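Local coordinates for UPF0311 protein CA_C3321 (Clostridium acetobutylicum ATCC 824, PDB 3G7G) that is of unknown function but belongs to the UPF0311 (DUF3237) family and folds into an antiparallel eight-stranded beta-barrel, at residues 81-86 with 129-134. Residues are numbered along the deposited sequence; the frame is centred on the assembly and turned at random.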
loop_
_atom_site.group_PDB
_atom_site.type_symbol
_atom_site.label_atom_id
_atom_site.label_comp_id
_atom_site.label_asym_id
_atom_site.label_seq_id
_atom_site.Cartn_x
_atom_site.Cartn_y
_atom_site.Cartn_z
ATOM N N LEU A 81 -19.922 17.278 -0.074
ATOM C CA LEU A 81 -20.742 17.844 -1.105
ATOM C C LEU A 81 -21.959 18.564 -0.531
ATOM O O LEU A 81 -22.365 18.336 0.603
ATOM C CB LEU A 81 -21.183 16.768 -2.083
ATOM C CG LEU A 81 -20.073 16.035 -2.821
ATOM C CD1 LEU A 81 -20.687 15.271 -4.000
ATOM C CD2 LEU A 81 -19.037 17.029 -3.303
ATOM N N ASP A 82 -22.545 19.402 -1.367
ATOM C CA ASP A 82 -23.646 20.244 -0.986
ATOM C C ASP A 82 -24.939 19.457 -0.697
ATOM O O ASP A 82 -25.811 19.976 -0.054
ATOM C CB ASP A 82 -23.890 21.299 -2.071
ATOM C CG ASP A 82 -24.243 20.685 -3.413
ATOM O OD1 ASP A 82 -24.090 19.432 -3.552
ATOM O OD2 ASP A 82 -24.652 21.457 -4.322
ATOM N N ASP A 83 -25.050 18.217 -1.165
ATOM C CA ASP A 83 -26.154 17.343 -0.778
ATOM C C ASP A 83 -25.868 16.604 0.534
ATOM O O ASP A 83 -26.635 15.757 0.927
ATOM C CB ASP A 83 -26.473 16.336 -1.892
ATOM C CG ASP A 83 -25.388 15.251 -2.074
ATOM O OD1 ASP A 83 -24.327 15.269 -1.386
ATOM O OD2 ASP A 83 -25.611 14.377 -2.929
ATOM N N GLY A 84 -24.751 16.917 1.182
ATOM C CA GLY A 84 -24.387 16.346 2.475
ATOM C C GLY A 84 -23.489 15.106 2.466
ATOM O O GLY A 84 -23.010 14.695 3.527
ATOM N N ALA A 85 -23.266 14.507 1.303
ATOM C CA ALA A 85 -22.402 13.306 1.154
ATOM C C ALA A 85 -20.933 13.639 1.327
ATOM O O ALA A 85 -20.499 14.714 0.966
ATOM C CB ALA A 85 -22.606 12.686 -0.216
ATOM N N ALA A 86 -20.168 12.712 1.894
ATOM C CA ALA A 86 -18.739 12.867 2.028
ATOM C C ALA A 86 -18.013 11.907 1.112
ATOM O O ALA A 86 -18.528 10.852 0.754
ATOM C CB ALA A 86 -18.312 12.620 3.476
ATOM N N PRO A 129 -25.067 4.995 -1.874
ATOM C CA PRO A 129 -25.247 4.481 -3.248
ATOM C C PRO A 129 -25.102 5.473 -4.402
ATOM O O PRO A 129 -24.741 5.079 -5.495
ATOM C CB PRO A 129 -26.698 3.955 -3.219
ATOM C CG PRO A 129 -26.835 3.451 -1.847
ATOM C CD PRO A 129 -26.153 4.508 -1.002
ATOM N N LYS A 130 -25.362 6.747 -4.175
ATOM C CA LYS A 130 -25.267 7.731 -5.237
ATOM C C LYS A 130 -23.814 7.867 -5.667
ATOM O O LYS A 130 -23.556 8.132 -6.828
ATOM C CB LYS A 130 -25.806 9.067 -4.764
ATOM C CG LYS A 130 -25.970 10.089 -5.825
ATOM C CD LYS A 130 -26.342 11.415 -5.247
ATOM C CE LYS A 130 -26.574 12.446 -6.372
ATOM N NZ LYS A 130 -26.716 13.828 -5.792
ATOM N N TYR A 131 -22.883 7.667 -4.743
ATOM C CA TYR A 131 -21.441 7.829 -5.045
ATOM C C TYR A 131 -20.614 6.535 -5.009
ATOM O O TYR A 131 -19.366 6.611 -5.070
ATOM C CB TYR A 131 -20.820 8.870 -4.093
ATOM C CG TYR A 131 -21.567 10.176 -4.182
ATOM C CD1 TYR A 131 -21.366 11.041 -5.256
ATOM C CD2 TYR A 131 -22.520 10.521 -3.223
ATOM C CE1 TYR A 131 -22.081 12.211 -5.359
ATOM C CE2 TYR A 131 -23.238 11.664 -3.333
ATOM C CZ TYR A 131 -23.010 12.506 -4.400
ATOM O OH TYR A 131 -23.708 13.662 -4.481
ATOM N N LYS A 132 -21.261 5.363 -4.987
ATOM C CA LYS A 132 -20.483 4.122 -4.916
ATOM C C LYS A 132 -19.660 3.834 -6.210
ATOM O O LYS A 132 -18.635 3.114 -6.167
ATOM C CB LYS A 132 -21.339 2.940 -4.464
ATOM C CG LYS A 132 -21.661 2.979 -2.958
ATOM C CD LYS A 132 -20.433 2.670 -2.060
ATOM C CE LYS A 132 -20.765 2.886 -0.602
ATOM N NZ LYS A 132 -19.744 2.370 0.412
ATOM N N TRP A 133 -20.094 4.433 -7.326
ATOM C CA TRP A 133 -19.385 4.347 -8.586
ATOM C C TRP A 133 -17.950 4.869 -8.487
ATOM O O TRP A 133 -17.089 4.434 -9.239
ATOM C CB TRP A 133 -20.134 5.103 -9.685
ATOM C CG TRP A 133 -20.224 6.599 -9.499
ATOM C CD1 TRP A 133 -21.214 7.302 -8.839
ATOM C CD2 TRP A 133 -19.313 7.582 -10.004
ATOM N NE1 TRP A 133 -20.938 8.660 -8.875
ATOM C CE2 TRP A 133 -19.789 8.857 -9.590
ATOM C CE3 TRP A 133 -18.119 7.512 -10.742
ATOM C CZ2 TRP A 133 -19.115 10.048 -9.906
ATOM C CZ3 TRP A 133 -17.458 8.701 -11.054
ATOM C CH2 TRP A 133 -17.957 9.943 -10.643
ATOM N N MET A 134 -17.694 5.760 -7.525
ATOM C CA MET A 134 -16.374 6.329 -7.333
ATOM C C MET A 134 -15.435 5.277 -6.772
ATOM O O MET A 134 -14.210 5.403 -6.872
ATOM C CB MET A 134 -16.420 7.564 -6.416
ATOM C CG MET A 134 -17.271 8.722 -6.950
ATOM S SD MET A 134 -17.187 10.251 -5.982
ATOM C CE MET A 134 -15.617 10.793 -6.566
#
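A side-chain bridge between two loops, in which Tyr131 and Lys130 converge on the carboxylate of Asp83, spans one end of the antiparallel beta-barrel. Asp83 sits in the type I turn from Leu81 to Gly84, which joins strands 71-81 and 86-96 as a beta-hairpin; its partners belong to the connection between strands 117-126 and 139-144. The pairing illustrates a turn that engages one carboxylate oxygen internally while the other serves a loop distant in sequence. Within the hairpin, Asp83 OD1 takes the backbone N of Ala85 at 3.0 Å with an N-H...O angle of 166°, forming an Asx turn that restrains the carboxylate's rotation. The other oxygen, OD2, accepts two donors: Tyr131 OH at 2.6 Å, from above the carboxylate plane, and Lys130 NZ, which completes a salt bridge at 3.1 Å, on the anti side and tilted out toward that same face. The nearby ammonium, together with the phenol's hydrogen bond, probably favours the ionised carboxylate. Lys130 reaches it with a fully extended chain, CG anti to the backbone N (chi1 -170°), and its CG passes over one face of the tyrosine ring near the rim. Phe51 from another loop packs against Leu81 and Tyr131. From the side of the ring plane away from Lys130 CG, both obliquely, Leu81 CD1 comes to 3.6 Å from Tyr131 CE1 and Ala85 CB to 3.3 Å from Tyr131 CE2.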